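Local structure of Dye type peroxidase A (Streptomyces lividans 1326, 6GZW) at residues Pro108-Ser113 against Gly332-Gln337; Phe112-Leu117 against Lys339-Asp344; Val222-Arg227 against Ile350-Ser355. The protein is a heme peroxidase of the dye-decolourising family that probably uses hydrogen peroxide to oxidise dyes and other substrates. All coordinates share one frame; numbering follows the deposited sequence.

Contact 1. Residues Pro108-Ser113 against Gly332-Gln337; sequences PLPDFS and GFVPVQ. With HEM (protoporphyrin IX containing Fe), chain C.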
loop_
_atom_site.group_PDB
_atom_site.type_symbol
_atom_site.label_atom_id
_atom_site.label_comp_id
_atom_site.label_asym_id
_atom_site.label_seq_id
_atom_site.Cartn_x
_atom_site.Cartn_y
_atom_site.Cartn_z
ATOM N N PRO A 108 -25.797 -9.481 -16.142
ATOM C CA PRO A 108 -24.837 -8.370 -16.293
ATOM C C PRO A 108 -25.388 -7.022 -15.842
ATOM O O PRO A 108 -26.559 -6.720 -16.065
ATOM C CB PRO A 108 -24.532 -8.345 -17.796
ATOM C CG PRO A 108 -25.501 -9.297 -18.433
ATOM C CD PRO A 108 -25.896 -10.272 -17.374
ATOM N N LEU A 109 -24.533 -6.204 -15.232
ATOM C CA LEU A 109 -24.917 -4.861 -14.828
ATOM C C LEU A 109 -25.260 -4.053 -16.071
ATOM O O LEU A 109 -24.767 -4.371 -17.156
ATOM C CB LEU A 109 -23.770 -4.175 -14.055
ATOM C CG LEU A 109 -23.317 -4.844 -12.746
ATOM C CD1 LEU A 109 -21.972 -4.311 -12.222
ATOM C CD2 LEU A 109 -24.372 -4.717 -11.677
ATOM N N PRO A 110 -26.100 -3.001 -15.927
ATOM C CA PRO A 110 -26.316 -2.101 -17.065
ATOM C C PRO A 110 -25.020 -1.510 -17.618
ATOM O O PRO A 110 -24.030 -1.367 -16.893
ATOM C CB PRO A 110 -27.184 -0.986 -16.473
ATOM C CG PRO A 110 -27.878 -1.623 -15.311
ATOM C CD PRO A 110 -26.903 -2.613 -14.750
ATOM N N ASP A 111 -25.017 -1.186 -18.903
ATOM C CA ASP A 111 -23.970 -0.369 -19.462
ATOM C C ASP A 111 -24.376 1.062 -19.180
ATOM O O ASP A 111 -25.157 1.643 -19.919
ATOM C CB ASP A 111 -23.778 -0.651 -20.961
ATOM C CG ASP A 111 -23.309 -2.079 -21.223
ATOM O OD1 ASP A 111 -22.151 -2.421 -20.889
ATOM O OD2 ASP A 111 -24.112 -2.888 -21.738
ATOM N N PHE A 112 -23.894 1.620 -18.067
ATOM C CA PHE A 112 -24.242 2.991 -17.679
ATOM C C PHE A 112 -23.590 3.977 -18.619
ATOM O O PHE A 112 -22.465 3.743 -19.070
ATOM C CB PHE A 112 -23.813 3.287 -16.239
ATOM C CG PHE A 112 -24.409 2.359 -15.232
ATOM C CD1 PHE A 112 -25.695 2.570 -14.748
ATOM C CD2 PHE A 112 -23.703 1.243 -14.782
ATOM C CE1 PHE A 112 -26.245 1.701 -13.809
ATOM C CE2 PHE A 112 -24.246 0.391 -13.838
ATOM C CZ PHE A 112 -25.537 0.614 -13.366
ATOM N N SER A 113 -24.275 5.084 -18.910
ATOM C CA SER A 113 -23.730 6.088 -19.807
ATOM C C SER A 113 -22.348 6.609 -19.343
ATOM O O SER A 113 -21.495 6.918 -20.164
ATOM C CB SER A 113 -24.730 7.254 -20.002
ATOM O OG SER A 113 -24.722 8.137 -18.882
ATOM N N GLY A 332 -30.127 -2.717 -4.819
ATOM C CA GLY A 332 -28.977 -2.069 -4.175
ATOM C C GLY A 332 -28.240 -1.236 -5.194
ATOM O O GLY A 332 -28.737 -0.220 -5.665
ATOM N N PHE A 333 -27.044 -1.690 -5.565
ATOM C CA PHE A 333 -26.182 -0.961 -6.501
ATOM C C PHE A 333 -26.867 -0.480 -7.769
ATOM O O PHE A 333 -26.721 0.683 -8.146
ATOM C CB PHE A 333 -24.954 -1.796 -6.872
ATOM C CG PHE A 333 -24.050 -1.123 -7.873
ATOM C CD1 PHE A 333 -23.127 -0.184 -7.437
ATOM C CD2 PHE A 333 -24.148 -1.368 -9.227
ATOM C CE1 PHE A 333 -22.299 0.463 -8.357
ATOM C CE2 PHE A 333 -23.356 -0.704 -10.153
ATOM C CZ PHE A 333 -22.417 0.208 -9.710
ATOM N N VAL A 334 -27.640 -1.362 -8.418
ATOM C CA VAL A 334 -28.104 -1.078 -9.771
ATOM C C VAL A 334 -29.030 0.159 -9.840
ATOM O O VAL A 334 -28.725 1.096 -10.561
ATOM C CB VAL A 334 -28.697 -2.323 -10.450
ATOM C CG1 VAL A 334 -29.324 -1.963 -11.801
ATOM C CG2 VAL A 334 -27.591 -3.346 -10.644
ATOM N N PRO A 335 -30.131 0.158 -9.081
ATOM C CA PRO A 335 -31.015 1.351 -9.149
ATOM C C PRO A 335 -30.385 2.647 -8.642
ATOM O O PRO A 335 -30.667 3.712 -9.179
ATOM C CB PRO A 335 -32.234 0.945 -8.311
ATOM C CG PRO A 335 -31.762 -0.175 -7.444
ATOM C CD PRO A 335 -30.702 -0.899 -8.238
ATOM N N VAL A 336 -29.488 2.560 -7.667
ATOM C CA VAL A 336 -28.821 3.745 -7.153
ATOM C C VAL A 336 -27.880 4.263 -8.240
ATOM O O VAL A 336 -27.903 5.449 -8.558
ATOM C CB VAL A 336 -28.097 3.476 -5.822
ATOM C CG1 VAL A 336 -27.319 4.702 -5.381
ATOM C CG2 VAL A 336 -29.095 3.054 -4.743
ATOM N N GLN A 337 -27.054 3.396 -8.821
ATOM C CA GLN A 337 -26.168 3.843 -9.900
ATOM C C GLN A 337 -26.916 4.382 -11.122
ATOM O O GLN A 337 -26.449 5.344 -11.744
ATOM C CB GLN A 337 -25.137 2.752 -10.291
ATOM C CG GLN A 337 -24.053 3.182 -11.282
ATOM C CD GLN A 337 -23.225 4.393 -10.833
ATOM O OE1 GLN A 337 -23.131 4.690 -9.641
ATOM N NE2 GLN A 337 -22.613 5.084 -11.791
HETATM C CHA HEM C . -22.680 7.996 0.953
HETATM C CHB HEM C . -18.614 9.363 -1.291
HETATM C CHC HEM C . -19.637 6.265 -4.890
HETATM C CHD HEM C . -23.673 4.917 -2.644
HETATM C C1A HEM C . -21.501 8.632 0.660
HETATM C C2A HEM C . -20.921 9.664 1.455
HETATM C C3A HEM C . -19.786 10.039 0.814
HETATM C C4A HEM C . -19.666 9.250 -0.377
HETATM C CMA HEM C . -18.777 11.075 1.249
HETATM C CAA HEM C . -21.463 10.247 2.754
HETATM C CBA HEM C . -21.019 9.586 4.049
HETATM C CGA HEM C . -21.595 8.217 4.192
HETATM O O1A HEM C . -22.758 8.014 4.634
HETATM O O2A HEM C . -20.909 7.216 3.838
HETATM C C1B HEM C . -18.530 8.605 -2.473
HETATM C C2B HEM C . -17.436 8.662 -3.385
HETATM C C3B HEM C . -17.691 7.810 -4.413
HETATM C C4B HEM C . -19.013 7.191 -4.090
HETATM C CMB HEM C . -16.238 9.553 -3.253
HETATM C CAB HEM C . -16.846 7.432 -5.565
HETATM C CBB HEM C . -15.525 7.497 -5.572
HETATM C C1C HEM C . -20.845 5.657 -4.631
HETATM C C2C HEM C . -21.467 4.703 -5.479
HETATM C C3C HEM C . -22.636 4.329 -4.840
HETATM C C4C HEM C . -22.687 5.040 -3.587
HETATM C CMC HEM C . -20.996 4.215 -6.814
HETATM C CAC HEM C . -23.714 3.414 -5.286
HETATM C CBC HEM C . -24.019 3.061 -6.544
HETATM C C1D HEM C . -23.646 5.640 -1.445
HETATM C C2D HEM C . -24.696 5.416 -0.434
HETATM C C3D HEM C . -24.433 6.272 0.572
HETATM C C4D HEM C . -23.207 7.009 0.150
HETATM C CMD HEM C . -25.830 4.397 -0.491
HETATM C CAD HEM C . -25.246 6.420 1.848
HETATM C CBD HEM C . -26.453 7.346 1.663
HETATM C CGD HEM C . -27.265 7.408 2.919
HETATM O O1D HEM C . -27.078 8.334 3.758
HETATM O O2D HEM C . -28.111 6.516 3.134
HETATM N NA HEM C . -20.780 8.453 -0.511
HETATM N NB HEM C . -19.439 7.746 -2.949
HETATM N NC HEM C . -21.608 5.895 -3.537
HETATM N ND HEM C . -22.832 6.656 -1.108
HETATM FE FE HEM C . -21.210 7.207 -2.007
HETATM O O HOH W 1 -20.186 5.747 -1.141
#
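Gln337 N donates to Phe333 O at 2.8 Å, and this opening turn of helix 333-343, with Gly332 at its N-cap, presents both side chains to Phe112 of the loop 108-113. The helix follows the sheet strand 316-326 in the C-terminal Dyp-type peroxidase region. Evidence for a CH-pi contact is direct: Gln337 CG stands 3.6 Å from the centroid of the Phe112 ring, 10° off its normal. CG gets there because it lies anti to the backbone N (chi1 -172°); the chain then bends at chi2, leaving the amide plane nearly perpendicular to the ring. Pro110 CB lies over the opposite face, nearer the rim. Val334 O approaches the ring edge, 4.1 Å from Phe112 CE1. The rest is apolar: Val334 splits its branches between two partners, CG2 meeting Leu109 CD2 at 3.6 Å and CG1 meeting Pro110 CG at 3.8 Å. On the heme side of the helix, Phe333 CD1 touches HEM CBC at 3.5 Å.

Contact 2. Residues Phe112-Leu117 against Lys339-Asp344; sequences FSSDHL and KLDRGD. With HEM (protoporphyrin IX containing Fe), chain C.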
loop_
_atom_site.group_PDB
_atom_site.type_symbol
_atom_site.label_atom_id
_atom_site.label_comp_id
_atom_site.label_asym_id
_atom_site.label_seq_id
_atom_site.Cartn_x
_atom_site.Cartn_y
_atom_site.Cartn_z
ATOM N N PHE A 112 -23.894 1.620 -18.067
ATOM C CA PHE A 112 -24.242 2.991 -17.679
ATOM C C PHE A 112 -23.590 3.977 -18.619
ATOM O O PHE A 112 -22.465 3.743 -19.070
ATOM C CB PHE A 112 -23.813 3.287 -16.239
ATOM C CG PHE A 112 -24.409 2.359 -15.232
ATOM C CD1 PHE A 112 -25.695 2.570 -14.748
ATOM C CD2 PHE A 112 -23.703 1.243 -14.782
ATOM C CE1 PHE A 112 -26.245 1.701 -13.809
ATOM C CE2 PHE A 112 -24.246 0.391 -13.838
ATOM C CZ PHE A 112 -25.537 0.614 -13.366
ATOM N N SER A 113 -24.275 5.084 -18.910
ATOM C CA SER A 113 -23.730 6.088 -19.807
ATOM C C SER A 113 -22.348 6.609 -19.343
ATOM O O SER A 113 -21.495 6.918 -20.164
ATOM C CB SER A 113 -24.730 7.254 -20.002
ATOM O OG SER A 113 -24.722 8.137 -18.882
ATOM N N SER A 114 -22.139 6.688 -18.029
ATOM C CA SER A 114 -20.870 7.181 -17.468
ATOM C C SER A 114 -19.771 6.097 -17.391
ATOM O O SER A 114 -18.667 6.400 -16.946
ATOM C CB SER A 114 -21.108 7.799 -16.075
ATOM O OG SER A 114 -21.658 6.854 -15.147
ATOM N N ASP A 115 -20.040 4.858 -17.800
ATOM C CA ASP A 115 -19.000 3.802 -17.727
ATOM C C ASP A 115 -17.809 4.103 -18.635
ATOM O O ASP A 115 -17.983 4.542 -19.772
ATOM C CB ASP A 115 -19.555 2.453 -18.182
ATOM C CG ASP A 115 -20.337 1.722 -17.118
ATOM O OD1 ASP A 115 -20.415 2.190 -15.966
ATOM O OD2 ASP A 115 -20.844 0.623 -17.458
ATOM N N HIS A 116 -16.609 3.801 -18.152
ATOM C CA HIS A 116 -15.391 3.808 -18.957
ATOM C C HIS A 116 -14.554 2.596 -18.564
ATOM O O HIS A 116 -13.395 2.712 -18.166
ATOM C CB HIS A 116 -14.644 5.124 -18.759
ATOM C CG HIS A 116 -15.448 6.324 -19.165
ATOM N ND1 HIS A 116 -16.146 7.107 -18.261
ATOM C CD2 HIS A 116 -15.704 6.844 -20.388
ATOM C CE1 HIS A 116 -16.764 8.081 -18.911
ATOM N NE2 HIS A 116 -16.507 7.944 -20.203
ATOM N N LEU A 117 -15.182 1.430 -18.682
ATOM C CA LEU A 117 -14.651 0.208 -18.126
ATOM C C LEU A 117 -13.548 -0.411 -18.959
ATOM O O LEU A 117 -13.663 -0.499 -20.181
ATOM C CB LEU A 117 -15.770 -0.821 -17.916
ATOM C CG LEU A 117 -16.973 -0.373 -17.076
ATOM C CD1 LEU A 117 -17.967 -1.523 -16.975
ATOM C CD2 LEU A 117 -16.548 0.121 -15.693
ATOM N N LYS A 339 -29.555 6.099 -10.995
ATOM C CA LYS A 339 -29.827 7.460 -10.551
ATOM C C LYS A 339 -28.589 8.331 -10.518
ATOM O O LYS A 339 -28.656 9.506 -10.875
ATOM C CB LYS A 339 -30.398 7.460 -9.154
ATOM C CG LYS A 339 -30.765 8.848 -8.661
ATOM C CD LYS A 339 -31.785 8.770 -7.559
ATOM C CE LYS A 339 -33.146 8.399 -8.109
ATOM N NZ LYS A 339 -34.032 8.090 -6.968
ATOM N N LEU A 340 -27.462 7.781 -10.049
ATOM C CA LEU A 340 -26.241 8.609 -9.982
ATOM C C LEU A 340 -25.666 8.983 -11.344
ATOM O O LEU A 340 -25.060 10.070 -11.511
ATOM C CB LEU A 340 -25.145 7.907 -9.176
ATOM C CG LEU A 340 -25.456 7.429 -7.764
ATOM C CD1 LEU A 340 -24.175 6.974 -7.100
ATOM C CD2 LEU A 340 -26.174 8.481 -6.936
ATOM N N ASP A 341 -25.827 8.062 -12.291
ATOM C CA ASP A 341 -25.127 8.064 -13.584
ATOM C C ASP A 341 -24.940 9.477 -14.158
ATOM O O ASP A 341 -23.800 9.964 -14.286
ATOM C CB ASP A 341 -25.871 7.120 -14.543
ATOM C CG ASP A 341 -25.222 7.025 -15.891
ATOM O OD1 ASP A 341 -24.002 6.813 -15.943
ATOM O OD2 ASP A 341 -25.934 7.150 -16.914
ATOM N N ARG A 342 -26.065 10.144 -14.437
ATOM C CA ARG A 342 -26.097 11.569 -14.820
ATOM C C ARG A 342 -26.617 12.511 -13.721
ATOM O O ARG A 342 -26.310 13.720 -13.745
ATOM C CB ARG A 342 -26.987 11.748 -16.072
ATOM C CG ARG A 342 -26.468 11.052 -17.330
ATOM C CD ARG A 342 -27.153 11.565 -18.598
ATOM N NE ARG A 342 -28.506 11.038 -18.803
ATOM C CZ ARG A 342 -28.859 10.050 -19.644
ATOM N NH1 ARG A 342 -27.975 9.403 -20.418
ATOM N NH2 ARG A 342 -30.154 9.695 -19.715
ATOM N N GLY A 343 -27.440 11.995 -12.807
ATOM C CA GLY A 343 -28.057 12.821 -11.779
ATOM C C GLY A 343 -27.187 13.320 -10.633
ATOM O O GLY A 343 -27.529 14.305 -9.994
ATOM N N ASP A 344 -26.061 12.666 -10.363
ATOM C CA ASP A 344 -25.277 12.943 -9.161
ATOM C C ASP A 344 -24.287 14.075 -9.432
ATOM O O ASP A 344 -23.550 14.038 -10.411
ATOM C CB ASP A 344 -24.519 11.659 -8.800
ATOM C CG ASP A 344 -23.811 11.728 -7.474
ATOM O OD1 ASP A 344 -23.818 12.773 -6.779
ATOM O OD2 ASP A 344 -23.235 10.677 -7.102
HETATM C CHA HEM C . -22.680 7.996 0.953
HETATM C CHB HEM C . -18.614 9.363 -1.291
HETATM C CHC HEM C . -19.637 6.265 -4.890
HETATM C CHD HEM C . -23.673 4.917 -2.644
HETATM C C1A HEM C . -21.501 8.632 0.660
HETATM C C2A HEM C . -20.921 9.664 1.455
HETATM C C3A HEM C . -19.786 10.039 0.814
HETATM C C4A HEM C . -19.666 9.250 -0.377
HETATM C CMA HEM C . -18.777 11.075 1.249
HETATM C CAA HEM C . -21.463 10.247 2.754
HETATM C CBA HEM C . -21.019 9.586 4.049
HETATM C CGA HEM C . -21.595 8.217 4.192
HETATM O O1A HEM C . -22.758 8.014 4.634
HETATM O O2A HEM C . -20.909 7.216 3.838
HETATM C C1B HEM C . -18.530 8.605 -2.473
HETATM C C2B HEM C . -17.436 8.662 -3.385
HETATM C C3B HEM C . -17.691 7.810 -4.413
HETATM C C4B HEM C . -19.013 7.191 -4.090
HETATM C CMB HEM C . -16.238 9.553 -3.253
HETATM C CAB HEM C . -16.846 7.432 -5.565
HETATM C CBB HEM C . -15.525 7.497 -5.572
HETATM C C1C HEM C . -20.845 5.657 -4.631
HETATM C C2C HEM C . -21.467 4.703 -5.479
HETATM C C3C HEM C . -22.636 4.329 -4.840
HETATM C C4C HEM C . -22.687 5.040 -3.587
HETATM C CMC HEM C . -20.996 4.215 -6.814
HETATM C CAC HEM C . -23.714 3.414 -5.286
HETATM C CBC HEM C . -24.019 3.061 -6.544
HETATM C C1D HEM C . -23.646 5.640 -1.445
HETATM C C2D HEM C . -24.696 5.416 -0.434
HETATM C C3D HEM C . -24.433 6.272 0.572
HETATM C C4D HEM C . -23.207 7.009 0.150
HETATM C CMD HEM C . -25.830 4.397 -0.491
HETATM C CAD HEM C . -25.246 6.420 1.848
HETATM C CBD HEM C . -26.453 7.346 1.663
HETATM C CGD HEM C . -27.265 7.408 2.919
HETATM O O1D HEM C . -27.078 8.334 3.758
HETATM O O2D HEM C . -28.111 6.516 3.134
HETATM N NA HEM C . -20.780 8.453 -0.511
HETATM N NB HEM C . -19.439 7.746 -2.949
HETATM N NC HEM C . -21.608 5.895 -3.537
HETATM N ND HEM C . -22.832 6.656 -1.108
HETATM FE FE HEM C . -21.210 7.207 -2.007
HETATM O O HOH W 1 -20.186 5.747 -1.141
#
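Asp341 reaches from helix 333-343 into the type I beta turn Phe112-Asp115, where Ser113 and Ser114 receive its carboxylate. Its CB points toward the turn, and CG continues outward, trans to the backbone N (chi1 -179°), ending 3.2 Å from Ser113 OG. Beyond CG the two oxygens divide the turn between them. OD1 is met on its syn lone pair by Ser114 N at 2.8 Å, with an N-H...O angle of 149°; Ser114 OG also donates to OD1, at an apparent separation so short that its exact length is doubtful. Phe112 CB lies alongside, 3.5 Å from the same OD1. OD2 accepts from Ser113 OG at 2.5 Å, on the syn side but 28° out of the carboxylate plane, and Ser113 N adds a weak bond of 3.3 Å. Both serine hydroxyls sit between their own backbone N and carbonyl carbon, the position in which each OG meets the Asp341 oxygen that its own amide also approaches. At the rim, Arg342 CG packs 3.7 Å from Ser113 OG. Within the turn, Asp115 N closes it on Phe112 O at 3.0 Å. One residue before Asp341, Leu340 CD1 rests against pyrrole C of the heme, nearest atom C3C, so this helix touches the loop and the cofactor with successive side chains. Two hydroxyls and two amides of consecutive residues thus point at one carboxylate, the Ser113 amide only weakly. Such a set of donors is consistent with an ionised aspartate, whose negative charge the turn would help to stabilise and whose rotation about chi2 it would restrict.

Contact 3. Residues Val222-Arg227 against Ile350-Ser355; sequences VVRRIR and IRHEAS. With HEM (protoporphyrin IX containing Fe), chain C.
Val222-Arg227 and Ile350-Ser355 are neighbouring antiparallel strands of the large sheet of this Dyp-type peroxidase, interrupted by a classic beta bulge in which Glu353 and Ala354 both face Arg225. Backbone bonds show it: Arg225 O takes a nearly straight bond from Glu353 N (2.8 Å) and a weak one from Ala354 N. Beyond the bulge, Arg227 and Arg351 form a regular hydrogen-bonded pair. Among charged groups, Glu353 OE2 accepts from Arg227 NE at 2.9 Å and, through its anti lone pair, from Arg351 NE at 3.0 Å; sharing this oxygen probably offsets the nearness of the two like charges. On the other sheet face, Arg224, bent at chi2 and chi3, sends NE to His352 ND1 (3.0 Å, 162°) and NH1 to Ser355 OG (3.0 Å), while NH2 bridges to Asp115. A leucine in place of Arg224 would probably leave His352 ND1 and Ser355 OG without these donors and Asp115 without its counter-charge. A CH-pi contact completes that face: Ile226 CD1 lies over the His352 ring, 3.5 Å from CE1.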
loop_
_atom_site.group_PDB
_atom_site.type_symbol
_atom_site.label_atom_id
_atom_site.label_comp_id
_atom_site.label_asym_id
_atom_site.label_seq_id
_atom_site.Cartn_x
_atom_site.Cartn_y
_atom_site.Cartn_z
ATOM N N VAL A 222 -20.687 -5.951 -5.695
ATOM C CA VAL A 222 -20.332 -5.186 -6.881
ATOM C C VAL A 222 -19.078 -4.412 -6.521
ATOM O O VAL A 222 -19.079 -3.668 -5.536
ATOM C CB VAL A 222 -21.464 -4.238 -7.327
ATOM C CG1 VAL A 222 -20.997 -3.309 -8.449
ATOM C CG2 VAL A 222 -22.677 -5.065 -7.735
ATOM N N VAL A 223 -18.011 -4.655 -7.285
ATOM C CA VAL A 223 -16.725 -3.963 -7.190
ATOM C C VAL A 223 -16.707 -2.941 -8.313
ATOM O O VAL A 223 -17.015 -3.287 -9.465
ATOM C CB VAL A 223 -15.579 -4.960 -7.400
ATOM C CG1 VAL A 223 -14.221 -4.271 -7.392
ATOM C CG2 VAL A 223 -15.645 -6.053 -6.361
ATOM N N ARG A 224 -16.327 -1.705 -7.990
ATOM C CA ARG A 224 -16.072 -0.668 -9.008
ATOM C C ARG A 224 -14.765 0.009 -8.713
ATOM O O ARG A 224 -14.554 0.486 -7.588
ATOM C CB ARG A 224 -17.195 0.395 -9.028
ATOM C CG ARG A 224 -18.601 -0.194 -9.168
ATOM C CD ARG A 224 -18.893 -0.737 -10.555
ATOM N NE ARG A 224 -19.180 0.346 -11.494
ATOM C CZ ARG A 224 -19.856 0.214 -12.634
ATOM N NH1 ARG A 224 -20.270 -0.989 -13.063
ATOM N NH2 ARG A 224 -20.099 1.306 -13.379
ATOM N N ARG A 225 -13.876 0.044 -9.707
ATOM C CA ARG A 225 -12.641 0.791 -9.609
ATOM C C ARG A 225 -13.023 2.197 -10.080
ATOM O O ARG A 225 -13.166 2.419 -11.274
ATOM C CB ARG A 225 -11.533 0.199 -10.493
ATOM C CG ARG A 225 -10.191 0.928 -10.370
ATOM C CD ARG A 225 -9.230 0.480 -11.457
ATOM N NE ARG A 225 -7.932 1.152 -11.375
ATOM C CZ ARG A 225 -6.970 0.837 -10.500
ATOM N NH1 ARG A 225 -7.162 -0.113 -9.594
ATOM N NH2 ARG A 225 -5.819 1.492 -10.509
ATOM N N ILE A 226 -13.140 3.137 -9.132
ATOM C CA ILE A 226 -13.606 4.472 -9.463
ATOM C C ILE A 226 -12.448 5.437 -9.278
ATOM O O ILE A 226 -12.022 5.699 -8.154
ATOM C CB ILE A 226 -14.797 4.893 -8.584
ATOM C CG1 ILE A 226 -15.887 3.823 -8.602
ATOM C CG2 ILE A 226 -15.348 6.221 -9.069
ATOM C CD1 ILE A 226 -17.059 4.149 -7.705
ATOM N N ARG A 227 -11.932 5.966 -10.394
ATOM C CA ARG A 227 -10.874 6.927 -10.329
ATOM C C ARG A 227 -11.436 8.239 -9.866
ATOM O O ARG A 227 -12.532 8.629 -10.261
ATOM C CB ARG A 227 -10.199 7.109 -11.693
ATOM C CG ARG A 227 -9.054 8.120 -11.673
ATOM C CD ARG A 227 -8.080 7.896 -12.810
ATOM N NE ARG A 227 -8.658 8.192 -14.125
ATOM C CZ ARG A 227 -8.660 9.386 -14.700
ATOM N NH1 ARG A 227 -8.174 10.456 -14.087
ATOM N NH2 ARG A 227 -9.169 9.511 -15.919
ATOM N N ILE A 350 -15.587 11.856 -10.906
ATOM C CA ILE A 350 -15.174 10.479 -10.822
ATOM C C ILE A 350 -15.280 9.757 -12.187
ATOM O O ILE A 350 -15.970 10.206 -13.111
ATOM C CB ILE A 350 -15.962 9.715 -9.750
ATOM C CG1 ILE A 350 -17.467 9.665 -10.096
ATOM C CG2 ILE A 350 -15.713 10.283 -8.352
ATOM C CD1 ILE A 350 -18.263 8.742 -9.212
ATOM N N ARG A 351 -14.573 8.636 -12.322
ATOM C CA ARG A 351 -14.693 7.836 -13.544
ATOM C C ARG A 351 -14.639 6.359 -13.207
ATOM O O ARG A 351 -13.641 5.878 -12.643
ATOM C CB ARG A 351 -13.603 8.226 -14.551
ATOM C CG ARG A 351 -14.088 8.115 -15.984
ATOM C CD ARG A 351 -13.175 8.848 -16.970
ATOM N NE ARG A 351 -12.131 7.936 -17.376
ATOM C CZ ARG A 351 -11.788 7.621 -18.617
ATOM N NH1 ARG A 351 -12.361 8.176 -19.695
ATOM N NH2 ARG A 351 -10.779 6.775 -18.767
ATOM N N HIS A 352 -15.729 5.650 -13.490
ATOM C CA HIS A 352 -15.775 4.217 -13.233
ATOM C C HIS A 352 -14.961 3.497 -14.321
ATOM O O HIS A 352 -15.289 3.535 -15.531
ATOM C CB HIS A 352 -17.202 3.699 -13.258
ATOM C CG HIS A 352 -18.051 4.136 -12.106
ATOM N ND1 HIS A 352 -18.612 3.242 -11.215
ATOM C CD2 HIS A 352 -18.490 5.363 -11.734
ATOM C CE1 HIS A 352 -19.337 3.906 -10.327
ATOM N NE2 HIS A 352 -19.294 5.192 -10.629
ATOM N N GLU A 353 -13.869 2.856 -13.921
ATOM C CA GLU A 353 -12.918 2.285 -14.876
ATOM C C GLU A 353 -12.758 0.773 -14.847
ATOM O O GLU A 353 -12.053 0.235 -15.697
ATOM C CB GLU A 353 -11.555 2.975 -14.740
ATOM C CG GLU A 353 -11.631 4.447 -15.185
ATOM C CD GLU A 353 -10.341 5.225 -15.078
ATOM O OE1 GLU A 353 -9.320 4.708 -14.596
ATOM O OE2 GLU A 353 -10.375 6.384 -15.511
ATOM N N ALA A 354 -13.375 0.095 -13.868
ATOM C CA ALA A 354 -13.469 -1.366 -13.890
ATOM C C ALA A 354 -14.649 -1.785 -13.045
ATOM O O ALA A 354 -15.080 -1.013 -12.171
ATOM C CB ALA A 354 -12.180 -2.002 -13.407
ATOM N N SER A 355 -15.158 -3.007 -13.265
ATOM C CA SER A 355 -16.360 -3.460 -12.588
ATOM C C SER A 355 -16.340 -4.965 -12.408
ATOM O O SER A 355 -15.774 -5.662 -13.207
ATOM C CB SER A 355 -17.575 -3.118 -13.426
ATOM O OG SER A 355 -18.764 -3.523 -12.763
HETATM C CHA HEM C . -22.680 7.996 0.953
HETATM C CHB HEM C . -18.614 9.363 -1.291
HETATM C CHC HEM C . -19.637 6.265 -4.890
HETATM C CHD HEM C . -23.673 4.917 -2.644
HETATM C C1A HEM C . -21.501 8.632 0.660
HETATM C C2A HEM C . -20.921 9.664 1.455
HETATM C C3A HEM C . -19.786 10.039 0.814
HETATM C C4A HEM C . -19.666 9.250 -0.377
HETATM C CMA HEM C . -18.777 11.075 1.249
HETATM C CAA HEM C . -21.463 10.247 2.754
HETATM C CBA HEM C . -21.019 9.586 4.049
HETATM C CGA HEM C . -21.595 8.217 4.192
HETATM O O1A HEM C . -22.758 8.014 4.634
HETATM O O2A HEM C . -20.909 7.216 3.838
HETATM C C1B HEM C . -18.530 8.605 -2.473
HETATM C C2B HEM C . -17.436 8.662 -3.385
HETATM C C3B HEM C . -17.691 7.810 -4.413
HETATM C C4B HEM C . -19.013 7.191 -4.090
HETATM C CMB HEM C . -16.238 9.553 -3.253
HETATM C CAB HEM C . -16.846 7.432 -5.565
HETATM C CBB HEM C . -15.525 7.497 -5.572
HETATM C C1C HEM C . -20.845 5.657 -4.631
HETATM C C2C HEM C . -21.467 4.703 -5.479
HETATM C C3C HEM C . -22.636 4.329 -4.840
HETATM C C4C HEM C . -22.687 5.040 -3.587
HETATM C CMC HEM C . -20.996 4.215 -6.814
HETATM C CAC HEM C . -23.714 3.414 -5.286
HETATM C CBC HEM C . -24.019 3.061 -6.544
HETATM C C1D HEM C . -23.646 5.640 -1.445
HETATM C C2D HEM C . -24.696 5.416 -0.434
HETATM C C3D HEM C . -24.433 6.272 0.572
HETATM C C4D HEM C . -23.207 7.009 0.150
HETATM C CMD HEM C . -25.830 4.397 -0.491
HETATM C CAD HEM C . -25.246 6.420 1.848
HETATM C CBD HEM C . -26.453 7.346 1.663
HETATM C CGD HEM C . -27.265 7.408 2.919
HETATM O O1D HEM C . -27.078 8.334 3.758
HETATM O O2D HEM C . -28.111 6.516 3.134
HETATM N NA HEM C . -20.780 8.453 -0.511
HETATM N NB HEM C . -19.439 7.746 -2.949
HETATM N NC HEM C . -21.608 5.895 -3.537
HETATM N ND HEM C . -22.832 6.656 -1.108
HETATM FE FE HEM C . -21.210 7.207 -2.007
HETATM O O HOH W 2 -8.038 3.994 -12.265
HETATM O O HOH W 1 -20.186 5.747 -1.141
#

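Overall arrangement
Contacts 1 and 2 have centres 8 Å apart, share Phe112 and Ser113, and pin one loop along helix 333-343. The loop is tied to the strands of contact 3, centred about 12 Å from contact 1 and 11 Å from contact 2, by two bonds: Asp115 OD1 meets Arg224 NH2 in a 2.8 Å salt bridge, and His116 N probably bonds to His352 O at 2.9 Å. Helix and sheet also meet directly, with Phe333 CZ 3.7 Å from Arg224 NE. All three contacts reach the heme, through Phe333, Val336 and Gln337, through Leu340, and through Ile226, Ile350 and His352. The loop therefore backs a helix and two strands that line the cofactor pocket, where a water binds the iron at 2.0 Å.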